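Local coordinates for Non-structural protein (Porcine reproductive and respiratory syndrome virus, PDB 3IFU) that is the nsp1alpha leader protease, a zinc-bound papain-like cysteine protease from the start of an arterivirus polyprotein, which probably suppresses host interferon-beta production, at residues 14-17 with 22-25; 39-44 with 50-55; 70-73 with 77-80; 79-84 with 99-104. All blocks are in the same frame, centred on the assembly; numbering follows the deposited sequence.

Contacts 1 and 4 are buried, whereas contacts 2 and 3 are only partly so, and contact 2 lies farthest from the centre of the chain. Contact 1, a zinc-finger hairpin, touches all the others: F50 and Y51 of contact 2, L78 of contact 3, I81 and F82 of contact 4. Contacts 3 and 4 share S79 and A80, so one runs into the other along the chain, while contact 2 touches neither. Backbone hydrogen bonds join the segments in contact 1 alone; the other three rest on van der Waals packing. Each of contacts 1 and 3 contributes one cysteine to a different zinc ion.

Contact 1 of 4, residues 14-17 with 22-25; sequences ARVF and QVYC. With ZN (zinc ion), chain C.
F17 and Y24 form the hydrogen-bonded pair of a short antiparallel beta hairpin in the zinc finger. F17 N donates to Y24 O at 2.9 Å, and Y24 N returns a nearly linear bond to F17 O at 2.8 Å. V16 and C25 make the adjacent non-hydrogen-bonded pair, with their side chains on the opposite sheet face from the two aromatics. In the aromatic contact, CG of F17 sits between its backbone N and carbonyl carbon (chi1 67°), which lays the ring against Y24. Y24 CB lies over one face of that ring, offset toward the rim, though the spacing is too tight in the model to be relied on. The two rings are nearly parallel, 16° between planes, but slid so far apart that they barely overlap. Metal binding belongs to the other face: C25 SG holds a zinc ion at 2.4 Å, with C8, C10 and C28 completing the four-cysteine site. A14 CB packs against the same sulfur at 4.0 Å. Helix 94-108 lies alongside: M98 meets F17, and Y106 touches R15 and hydrogen-bonds V16 O. F17 also packs on I81 and F82 of helix 81-87, while P134 of the second subunit reaches Y24.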
loop_
_atom_site.group_PDB
_atom_site.type_symbol
_atom_site.label_atom_id
_atom_site.label_comp_id
_atom_site.label_asym_id
_atom_site.label_seq_id
_atom_site.Cartn_x
_atom_site.Cartn_y
_atom_site.Cartn_z
ATOM N N ALA A 14 -23.477 -6.321 0.293
ATOM C CA ALA A 14 -22.130 -6.590 0.779
ATOM C C ALA A 14 -21.428 -5.235 0.893
ATOM O O ALA A 14 -21.310 -4.512 -0.099
ATOM C CB ALA A 14 -21.392 -7.480 -0.202
ATOM N N ARG A 15 -20.964 -4.893 2.093
ATOM C CA ARG A 15 -20.298 -3.607 2.310
ATOM C C ARG A 15 -19.135 -3.272 1.371
ATOM O O ARG A 15 -18.484 -4.146 0.784
ATOM C CB ARG A 15 -19.842 -3.484 3.763
ATOM C CG ARG A 15 -21.006 -3.467 4.739
ATOM C CD ARG A 15 -20.549 -3.206 6.152
ATOM N NE ARG A 15 -21.627 -3.402 7.114
ATOM C CZ ARG A 15 -22.107 -4.590 7.462
ATOM N NH1 ARG A 15 -23.089 -4.678 8.347
ATOM N NH2 ARG A 15 -21.602 -5.691 6.924
ATOM N N VAL A 16 -18.876 -1.976 1.263
ATOM C CA VAL A 16 -17.850 -1.454 0.385
ATOM C C VAL A 16 -16.798 -0.597 1.095
ATOM O O VAL A 16 -17.054 -0.034 2.159
ATOM C CB VAL A 16 -18.533 -0.616 -0.731
ATOM C CG1 VAL A 16 -17.538 0.323 -1.371
ATOM C CG2 VAL A 16 -19.144 -1.547 -1.776
ATOM N N PHE A 17 -15.612 -0.515 0.500
ATOM C CA PHE A 17 -14.532 0.313 1.031
ATOM C C PHE A 17 -13.863 1.002 -0.150
ATOM O O PHE A 17 -14.039 0.584 -1.289
ATOM C CB PHE A 17 -13.526 -0.527 1.844
ATOM C CG PHE A 17 -12.717 -1.514 1.033
ATOM C CD1 PHE A 17 -11.540 -1.121 0.391
ATOM C CD2 PHE A 17 -13.099 -2.861 0.965
ATOM C CE1 PHE A 17 -10.751 -2.058 -0.302
ATOM C CE2 PHE A 17 -12.321 -3.800 0.279
ATOM C CZ PHE A 17 -11.144 -3.398 -0.354
ATOM N N GLN A 22 -10.572 3.390 -6.731
ATOM C CA GLN A 22 -11.539 2.293 -6.685
ATOM C C GLN A 22 -12.379 2.021 -5.446
ATOM O O GLN A 22 -11.937 2.143 -4.305
ATOM C CB GLN A 22 -10.853 0.967 -7.041
ATOM C CG GLN A 22 -10.746 0.653 -8.522
ATOM C CD GLN A 22 -12.087 0.646 -9.219
ATOM O OE1 GLN A 22 -13.071 0.079 -8.718
ATOM N NE2 GLN A 22 -12.137 1.269 -10.395
ATOM N N VAL A 23 -13.604 1.603 -5.728
ATOM C CA VAL A 23 -14.579 1.212 -4.736
ATOM C C VAL A 23 -14.427 -0.306 -4.796
ATOM O O VAL A 23 -14.501 -0.898 -5.873
ATOM C CB VAL A 23 -15.999 1.628 -5.190
ATOM C CG1 VAL A 23 -17.045 1.070 -4.259
ATOM C CG2 VAL A 23 -16.098 3.141 -5.231
ATOM N N TYR A 24 -14.168 -0.933 -3.656
ATOM C CA TYR A 24 -13.996 -2.385 -3.618
ATOM C C TYR A 24 -15.013 -3.022 -2.689
ATOM O O TYR A 24 -15.535 -2.373 -1.790
ATOM C CB TYR A 24 -12.596 -2.778 -3.118
ATOM C CG TYR A 24 -11.420 -2.437 -4.016
ATOM C CD1 TYR A 24 -10.743 -1.225 -3.891
ATOM C CD2 TYR A 24 -10.955 -3.355 -4.959
ATOM C CE1 TYR A 24 -9.626 -0.939 -4.679
ATOM C CE2 TYR A 24 -9.843 -3.080 -5.752
ATOM C CZ TYR A 24 -9.184 -1.876 -5.607
ATOM O OH TYR A 24 -8.076 -1.625 -6.381
ATOM N N CYS A 25 -15.274 -4.304 -2.908
ATOM C CA CYS A 25 -16.210 -5.044 -2.085
ATOM C C CYS A 25 -15.494 -5.589 -0.858
ATOM O O CYS A 25 -14.389 -6.120 -0.956
ATOM C CB CYS A 25 -16.805 -6.201 -2.875
ATOM S SG CYS A 25 -17.725 -7.366 -1.853
HETATM ZN ZN ZN C . -17.954 -8.970 -3.679
#

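Contact 2 of 4, residues 39-44 with 50-55; sequences LQVPEL and FYRPEE
V41 and R52, with CA atoms 5.9 Å apart, bring together two irregular loop segments where a type I beta turn runs from V41 to L44, closed by L44 N to V41 O at 2.7 Å. This is loop-on-loop packing without a hydrogen bond between the segments. R52 is the long element: its chain, extended from CG to NE with CG anti to the backbone N (chi1 -169°), passes across the L39 and V41 side chains at about a right angle to each. V41 CG2 rests on R52 CG at 3.5 Å, and L39 CB lies 3.6 Å from R52 CD. L39 O is also near R52 NE, but the angle there is too poor for a hydrogen bond. The R52 backbone hydrogen-bonds with that of P12. On the more buried side Y51 has P53 N over the centre of its ring and meets Y106 edge-to-face, which links the loop to helix 94-108. L44, which also touches W59, reaches the same two residues with one methyl: CD1 stands 4.0 Å from Y51 CD2 and 3.6 Å from P53 CD.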
loop_
_atom_site.group_PDB
_atom_site.type_symbol
_atom_site.label_atom_id
_atom_site.label_comp_id
_atom_site.label_asym_id
_atom_site.label_seq_id
_atom_site.Cartn_x
_atom_site.Cartn_y
_atom_site.Cartn_z
ATOM N N LEU A 39 -31.538 -0.275 -7.801
ATOM C CA LEU A 39 -31.149 -0.798 -6.503
ATOM C C LEU A 39 -30.536 0.329 -5.676
ATOM O O LEU A 39 -30.594 0.310 -4.446
ATOM C CB LEU A 39 -30.143 -1.936 -6.689
ATOM C CG LEU A 39 -30.683 -3.198 -7.371
ATOM C CD1 LEU A 39 -29.534 -4.070 -7.837
ATOM C CD2 LEU A 39 -31.584 -3.957 -6.404
ATOM N N GLN A 40 -29.955 1.310 -6.362
ATOM C CA GLN A 40 -29.335 2.450 -5.702
ATOM C C GLN A 40 -30.207 2.958 -4.565
ATOM O O GLN A 40 -31.432 2.981 -4.674
ATOM C CB GLN A 40 -29.084 3.579 -6.706
ATOM C CG GLN A 40 -27.875 3.365 -7.611
ATOM C CD GLN A 40 -27.711 4.473 -8.639
ATOM O OE1 GLN A 40 -28.257 5.568 -8.478
ATOM N NE2 GLN A 40 -26.946 4.199 -9.695
ATOM N N VAL A 41 -29.563 3.355 -3.471
ATOM C CA VAL A 41 -30.253 3.868 -2.293
ATOM C C VAL A 41 -29.953 5.359 -2.163
ATOM O O VAL A 41 -29.013 5.761 -1.480
ATOM C CB VAL A 41 -29.789 3.130 -1.015
ATOM C CG1 VAL A 41 -30.514 3.672 0.200
ATOM C CG2 VAL A 41 -30.052 1.644 -1.156
ATOM N N PRO A 42 -30.763 6.199 -2.824
ATOM C CA PRO A 42 -30.618 7.658 -2.817
ATOM C C PRO A 42 -30.262 8.270 -1.471
ATOM O O PRO A 42 -29.514 9.246 -1.410
ATOM C CB PRO A 42 -31.972 8.134 -3.328
ATOM C CG PRO A 42 -32.327 7.066 -4.326
ATOM C CD PRO A 42 -31.969 5.796 -3.575
ATOM N N GLU A 43 -30.787 7.696 -0.395
ATOM C CA GLU A 43 -30.531 8.222 0.942
ATOM C C GLU A 43 -29.084 8.043 1.408
ATOM O O GLU A 43 -28.689 8.601 2.435
ATOM C CB GLU A 43 -31.476 7.568 1.959
ATOM C CG GLU A 43 -32.927 7.462 1.498
ATOM C CD GLU A 43 -33.202 6.186 0.711
ATOM O OE1 GLU A 43 -33.204 5.094 1.324
ATOM O OE2 GLU A 43 -33.414 6.272 -0.518
ATOM N N LEU A 44 -28.296 7.272 0.658
ATOM C CA LEU A 44 -26.898 7.024 1.019
ATOM C C LEU A 44 -25.872 7.671 0.089
ATOM O O LEU A 44 -24.851 7.060 -0.221
ATOM C CB LEU A 44 -26.628 5.518 1.074
ATOM C CG LEU A 44 -27.287 4.690 2.175
ATOM C CD1 LEU A 44 -26.903 3.234 1.997
ATOM C CD2 LEU A 44 -26.846 5.194 3.536
ATOM N N PHE A 50 -23.306 2.265 -4.794
ATOM C CA PHE A 50 -22.671 0.954 -4.846
ATOM C C PHE A 50 -23.201 -0.013 -3.791
ATOM O O PHE A 50 -23.269 -1.223 -4.021
ATOM C CB PHE A 50 -21.156 1.072 -4.642
ATOM C CG PHE A 50 -20.467 1.997 -5.605
ATOM C CD1 PHE A 50 -20.458 3.370 -5.387
ATOM C CD2 PHE A 50 -19.772 1.490 -6.697
ATOM C CE1 PHE A 50 -19.757 4.228 -6.243
ATOM C CE2 PHE A 50 -19.070 2.337 -7.558
ATOM C CZ PHE A 50 -19.061 3.708 -7.330
ATOM N N TYR A 51 -23.568 0.530 -2.635
ATOM C CA TYR A 51 -24.044 -0.265 -1.512
ATOM C C TYR A 51 -25.526 -0.102 -1.185
ATOM O O TYR A 51 -26.006 1.000 -0.942
ATOM C CB TYR A 51 -23.214 0.089 -0.285
ATOM C CG TYR A 51 -23.686 -0.528 1.004
ATOM C CD1 TYR A 51 -23.583 -1.897 1.222
ATOM C CD2 TYR A 51 -24.191 0.266 2.028
ATOM C CE1 TYR A 51 -23.962 -2.462 2.432
ATOM C CE2 TYR A 51 -24.578 -0.288 3.240
ATOM C CZ TYR A 51 -24.458 -1.652 3.438
ATOM O OH TYR A 51 -24.810 -2.203 4.648
ATOM N N ARG A 52 -26.232 -1.227 -1.155
ATOM C CA ARG A 52 -27.656 -1.262 -0.846
ATOM C C ARG A 52 -27.812 -2.166 0.371
ATOM O O ARG A 52 -27.811 -3.391 0.241
ATOM C CB ARG A 52 -28.425 -1.858 -2.029
ATOM C CG ARG A 52 -29.941 -1.720 -1.965
ATOM C CD ARG A 52 -30.587 -2.426 -3.159
ATOM N NE ARG A 52 -31.985 -2.047 -3.363
ATOM C CZ ARG A 52 -32.925 -2.098 -2.423
ATOM N NH1 ARG A 52 -32.630 -2.514 -1.197
ATOM N NH2 ARG A 52 -34.168 -1.732 -2.710
ATOM N N PRO A 53 -27.952 -1.581 1.571
ATOM C CA PRO A 53 -28.101 -2.384 2.788
ATOM C C PRO A 53 -29.286 -3.348 2.752
ATOM O O PRO A 53 -30.069 -3.361 1.803
ATOM C CB PRO A 53 -28.234 -1.329 3.881
ATOM C CG PRO A 53 -28.931 -0.222 3.175
ATOM C CD PRO A 53 -28.197 -0.159 1.857
ATOM N N GLU A 54 -29.409 -4.154 3.798
ATOM C CA GLU A 54 -30.479 -5.137 3.901
ATOM C C GLU A 54 -31.766 -4.595 4.500
ATOM O O GLU A 54 -32.861 -5.013 4.121
ATOM C CB GLU A 54 -30.007 -6.327 4.739
ATOM C CG GLU A 54 -29.381 -7.433 3.924
ATOM C CD GLU A 54 -30.399 -8.127 3.036
ATOM O OE1 GLU A 54 -31.546 -7.628 2.947
ATOM O OE2 GLU A 54 -30.046 -9.165 2.430
ATOM N N GLU A 55 -31.624 -3.664 5.437
ATOM C CA GLU A 55 -32.771 -3.094 6.120
ATOM C C GLU A 55 -32.624 -1.575 6.291
ATOM O O GLU A 55 -32.123 -0.906 5.390
ATOM C CB GLU A 55 -32.916 -3.800 7.460
ATOM C CG GLU A 55 -33.104 -5.289 7.360
ATOM C CD GLU A 55 -33.387 -5.911 8.705
ATOM O OE1 GLU A 55 -33.637 -7.128 8.751
ATOM O OE2 GLU A 55 -33.363 -5.177 9.716
#

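Contact 3 of 4, residues 70-73 with 77-80; sequences CSPA and WLSA. With ZN (zinc ion), chain B.
P72 meets L78 and S79 by way of a cis peptide bond to S71, which kinks the chain and presents the proline ring to segment 77-80. On the other side S79 has OG anti to its N (chi1 171°), and it is CB that faces segment 70-73. The touching atoms are few and mostly carbon. P72 CG lies 4.3 Å from L78 CD1, P72 CD is 4.5 Å from S79 CB, and S79 CB is 3.9 Å from S71 O. No hydrogen bond joins the two segments. Residues 77-80 turn with helical torsions, and A80 N bonds W77 O at 2.9 Å, which keeps L78 and S79 side by side facing the proline. L78 CG also sits over one face of the W77 ring, offset toward its rim. V18 of strand 16-18 touches both P72 and L78, building the zinc-finger hairpin into this junction, while Y106 of helix 94-108 meets the W77 indole edge-to-face and D149 N gives S79 OG a weak hydrogen bond. Just before the kink C70 SG binds the second zinc ion at 2.4 Å; C76, H146 ND1 and the terminal carboxylate oxygen OXT of M180 complete that site. With so little surface shared between the segments, the zinc, which gathers C70, C76 and the chain's own C-terminus, probably holds this loop together more firmly than the apolar touches of P72.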
loop_
_atom_site.group_PDB
_atom_site.type_symbol
_atom_site.label_atom_id
_atom_site.label_comp_id
_atom_site.label_asym_id
_atom_site.label_seq_id
_atom_site.Cartn_x
_atom_site.Cartn_y
_atom_site.Cartn_z
ATOM N N CYS A 70 -12.045 15.717 1.851
ATOM C CA CYS A 70 -13.038 14.722 2.244
ATOM C C CYS A 70 -13.532 13.901 1.059
ATOM O O CYS A 70 -14.335 14.375 0.255
ATOM C CB CYS A 70 -14.230 15.396 2.938
ATOM S SG CYS A 70 -15.556 14.254 3.471
ATOM N N SER A 71 -13.057 12.665 0.953
ATOM C CA SER A 71 -13.469 11.797 -0.143
ATOM C C SER A 71 -13.456 10.323 0.254
ATOM O O SER A 71 -12.453 9.814 0.743
ATOM C CB SER A 71 -12.553 12.007 -1.348
ATOM O OG SER A 71 -13.015 11.269 -2.463
ATOM N N PRO A 72 -14.576 9.614 0.047
ATOM C CA PRO A 72 -15.869 10.033 -0.520
ATOM C C PRO A 72 -16.508 11.167 0.280
ATOM O O PRO A 72 -16.491 11.143 1.510
ATOM C CB PRO A 72 -16.704 8.758 -0.447
ATOM C CG PRO A 72 -15.677 7.678 -0.599
ATOM C CD PRO A 72 -14.561 8.160 0.288
ATOM N N ALA A 73 -17.073 12.156 -0.408
ATOM C CA ALA A 73 -17.703 13.284 0.280
ATOM C C ALA A 73 -18.738 12.829 1.319
ATOM O O ALA A 73 -19.710 12.143 0.984
ATOM C CB ALA A 73 -18.364 14.205 -0.731
ATOM N N TRP A 77 -14.423 7.992 5.896
ATOM C CA TRP A 77 -13.966 6.837 6.665
ATOM C C TRP A 77 -14.008 5.571 5.816
ATOM O O TRP A 77 -13.380 4.572 6.156
ATOM C CB TRP A 77 -14.819 6.625 7.921
ATOM C CG TRP A 77 -16.291 6.759 7.688
ATOM C CD1 TRP A 77 -17.040 7.890 7.841
ATOM C CD2 TRP A 77 -17.191 5.740 7.235
ATOM N NE1 TRP A 77 -18.348 7.642 7.512
ATOM C CE2 TRP A 77 -18.471 6.327 7.140
ATOM C CE3 TRP A 77 -17.041 4.385 6.900
ATOM C CZ2 TRP A 77 -19.603 5.607 6.726
ATOM C CZ3 TRP A 77 -18.167 3.666 6.485
ATOM C CH2 TRP A 77 -19.431 4.282 6.404
ATOM N N LEU A 78 -14.753 5.614 4.714
ATOM C CA LEU A 78 -14.850 4.467 3.814
ATOM C C LEU A 78 -13.469 4.197 3.237
ATOM O O LEU A 78 -13.163 3.090 2.773
ATOM C CB LEU A 78 -15.836 4.750 2.674
ATOM C CG LEU A 78 -17.326 4.574 2.968
ATOM C CD1 LEU A 78 -18.141 5.016 1.772
ATOM C CD2 LEU A 78 -17.606 3.122 3.283
ATOM N N SER A 79 -12.641 5.234 3.282
ATOM C CA SER A 79 -11.278 5.185 2.786
ATOM C C SER A 79 -10.290 4.644 3.831
ATOM O O SER A 79 -9.173 4.271 3.494
ATOM C CB SER A 79 -10.880 6.596 2.342
ATOM O OG SER A 79 -9.507 6.682 2.036
ATOM N N ALA A 80 -10.700 4.587 5.097
ATOM C CA ALA A 80 -9.821 4.097 6.155
ATOM C C ALA A 80 -10.004 2.611 6.469
ATOM O O ALA A 80 -9.168 2.008 7.156
ATOM C CB ALA A 80 -10.018 4.919 7.415
HETATM ZN ZN ZN B . -14.467 13.818 5.512
#

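Contact 4 of 4, residues 79-84 with 99-104; sequences SAIFPI and VRVAAE
I81 and A102 are the nearest pair of CA atoms between 79-84 and 99-104, 5.9 Å apart, a spacing that the small alanine side chain permits. The tight part is a patch of four buried residues. I81 CG2 settles onto A102, 4.0 Å from its CA and equally far from its CB; CD1 of the same isoleucine also touches A102 CA. V101 comes from the neighbouring position on the helix. Its CG1, anti to the backbone N (chi1 170°), reaches into the angle between I81 and I84, lying 3.7 Å from I81 O, 4.1 Å from I81 CG2 and 4.2 Å from I84 CG2. All side-chain touches are methyl on methyl or methyl on backbone, and no hydrogen bond crosses; backbone bonds such as I84 N to A80 O and E104 N to R100 O stay within one segment. The other residues of 99-104 turn outward. V99 and R100 are exposed, A103 and E104 partly so, and E104 makes a long, weak ion pair with R107. V140 of strand 140-142 packs on A80, P83 and also I84; F82, which points away from 99-104, meets M98 of the same helix and G137 of the second subunit. Two consecutive helices joined by a short loop and packed through small and branched apolar residues, with the first helix following shortly after the zinc ligand C76, are consistent with the helical part of a papain-like cysteine protease of clan CA.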
loop_
_atom_site.group_PDB
_atom_site.type_symbol
_atom_site.label_atom_id
_atom_site.label_comp_id
_atom_site.label_asym_id
_atom_site.label_seq_id
_atom_site.Cartn_x
_atom_site.Cartn_y
_atom_site.Cartn_z
ATOM N N SER A 79 -12.641 5.234 3.282
ATOM C CA SER A 79 -11.278 5.185 2.786
ATOM C C SER A 79 -10.290 4.644 3.831
ATOM O O SER A 79 -9.173 4.271 3.494
ATOM C CB SER A 79 -10.880 6.596 2.342
ATOM O OG SER A 79 -9.507 6.682 2.036
ATOM N N ALA A 80 -10.700 4.587 5.097
ATOM C CA ALA A 80 -9.821 4.097 6.155
ATOM C C ALA A 80 -10.004 2.611 6.469
ATOM O O ALA A 80 -9.168 2.008 7.156
ATOM C CB ALA A 80 -10.018 4.919 7.415
ATOM N N ILE A 81 -11.078 2.017 5.952
ATOM C CA ILE A 81 -11.364 0.607 6.199
ATOM C C ILE A 81 -10.235 -0.366 5.815
ATOM O O ILE A 81 -9.793 -1.168 6.647
ATOM C CB ILE A 81 -12.685 0.178 5.507
ATOM C CG1 ILE A 81 -13.831 1.072 5.998
ATOM C CG2 ILE A 81 -12.995 -1.277 5.826
ATOM C CD1 ILE A 81 -15.200 0.610 5.603
ATOM N N PHE A 82 -9.760 -0.292 4.575
ATOM C CA PHE A 82 -8.691 -1.175 4.129
ATOM C C PHE A 82 -7.359 -0.989 4.875
ATOM O O PHE A 82 -6.778 -1.964 5.350
ATOM C CB PHE A 82 -8.455 -1.026 2.621
ATOM C CG PHE A 82 -7.358 -1.902 2.103
ATOM C CD1 PHE A 82 -7.528 -3.281 2.030
ATOM C CD2 PHE A 82 -6.123 -1.363 1.765
ATOM C CE1 PHE A 82 -6.480 -4.115 1.637
ATOM C CE2 PHE A 82 -5.071 -2.188 1.372
ATOM C CZ PHE A 82 -5.254 -3.569 1.310
ATOM N N PRO A 83 -6.843 0.253 4.973
ATOM C CA PRO A 83 -5.572 0.462 5.680
ATOM C C PRO A 83 -5.576 -0.038 7.129
ATOM O O PRO A 83 -4.606 -0.648 7.585
ATOM C CB PRO A 83 -5.374 1.969 5.595
ATOM C CG PRO A 83 -6.002 2.298 4.301
ATOM C CD PRO A 83 -7.281 1.504 4.331
ATOM N N ILE A 84 -6.660 0.229 7.853
ATOM C CA ILE A 84 -6.756 -0.221 9.243
ATOM C C ILE A 84 -6.780 -1.748 9.304
ATOM O O ILE A 84 -6.159 -2.350 10.172
ATOM C CB ILE A 84 -8.021 0.339 9.947
ATOM C CG1 ILE A 84 -7.884 1.851 10.143
ATOM C CG2 ILE A 84 -8.221 -0.357 11.277
ATOM C CD1 ILE A 84 -9.161 2.539 10.566
ATOM N N VAL A 99 -13.653 -7.876 7.401
ATOM C CA VAL A 99 -15.075 -7.975 7.706
ATOM C C VAL A 99 -15.477 -7.349 9.057
ATOM O O VAL A 99 -16.527 -6.706 9.153
ATOM C CB VAL A 99 -15.520 -9.450 7.651
ATOM C CG1 VAL A 99 -16.962 -9.580 8.064
ATOM C CG2 VAL A 99 -15.321 -9.987 6.244
ATOM N N ARG A 100 -14.649 -7.525 10.088
ATOM C CA ARG A 100 -14.937 -6.970 11.413
ATOM C C ARG A 100 -14.709 -5.458 11.443
ATOM O O ARG A 100 -15.444 -4.727 12.104
ATOM C CB ARG A 100 -14.051 -7.623 12.474
ATOM C CG ARG A 100 -14.114 -9.141 12.498
ATOM C CD ARG A 100 -15.371 -9.647 13.165
ATOM N NE ARG A 100 -15.388 -9.332 14.591
ATOM C CZ ARG A 100 -16.401 -9.619 15.400
ATOM N NH1 ARG A 100 -17.471 -10.226 14.920
ATOM N NH2 ARG A 100 -16.347 -9.294 16.685
ATOM N N VAL A 101 -13.679 -5.002 10.733
ATOM C CA VAL A 101 -13.347 -3.581 10.659
ATOM C C VAL A 101 -14.433 -2.773 9.932
ATOM O O VAL A 101 -14.801 -1.682 10.370
ATOM C CB VAL A 101 -12.007 -3.376 9.937
ATOM C CG1 VAL A 101 -11.783 -1.901 9.650
ATOM C CG2 VAL A 101 -10.884 -3.926 10.785
ATOM N N ALA A 102 -14.937 -3.309 8.820
ATOM C CA ALA A 102 -15.980 -2.631 8.054
ATOM C C ALA A 102 -17.253 -2.527 8.896
ATOM O O ALA A 102 -17.821 -1.447 9.048
ATOM C CB ALA A 102 -16.262 -3.394 6.765
ATOM N N ALA A 103 -17.679 -3.658 9.456
ATOM C CA ALA A 103 -18.885 -3.717 10.284
ATOM C C ALA A 103 -18.845 -2.704 11.422
ATOM O O ALA A 103 -19.831 -2.017 11.675
ATOM C CB ALA A 103 -19.075 -5.143 10.850
ATOM N N GLU A 104 -17.711 -2.622 12.113
ATOM C CA GLU A 104 -17.564 -1.677 13.214
ATOM C C GLU A 104 -17.744 -0.240 12.735
ATOM O O GLU A 104 -18.580 0.496 13.246
ATOM C CB GLU A 104 -16.183 -1.803 13.862
ATOM C CG GLU A 104 -16.061 -2.872 14.917
ATOM C CD GLU A 104 -16.979 -2.637 16.110
ATOM O OE1 GLU A 104 -17.299 -1.463 16.411
ATOM O OE2 GLU A 104 -17.366 -3.633 16.757
#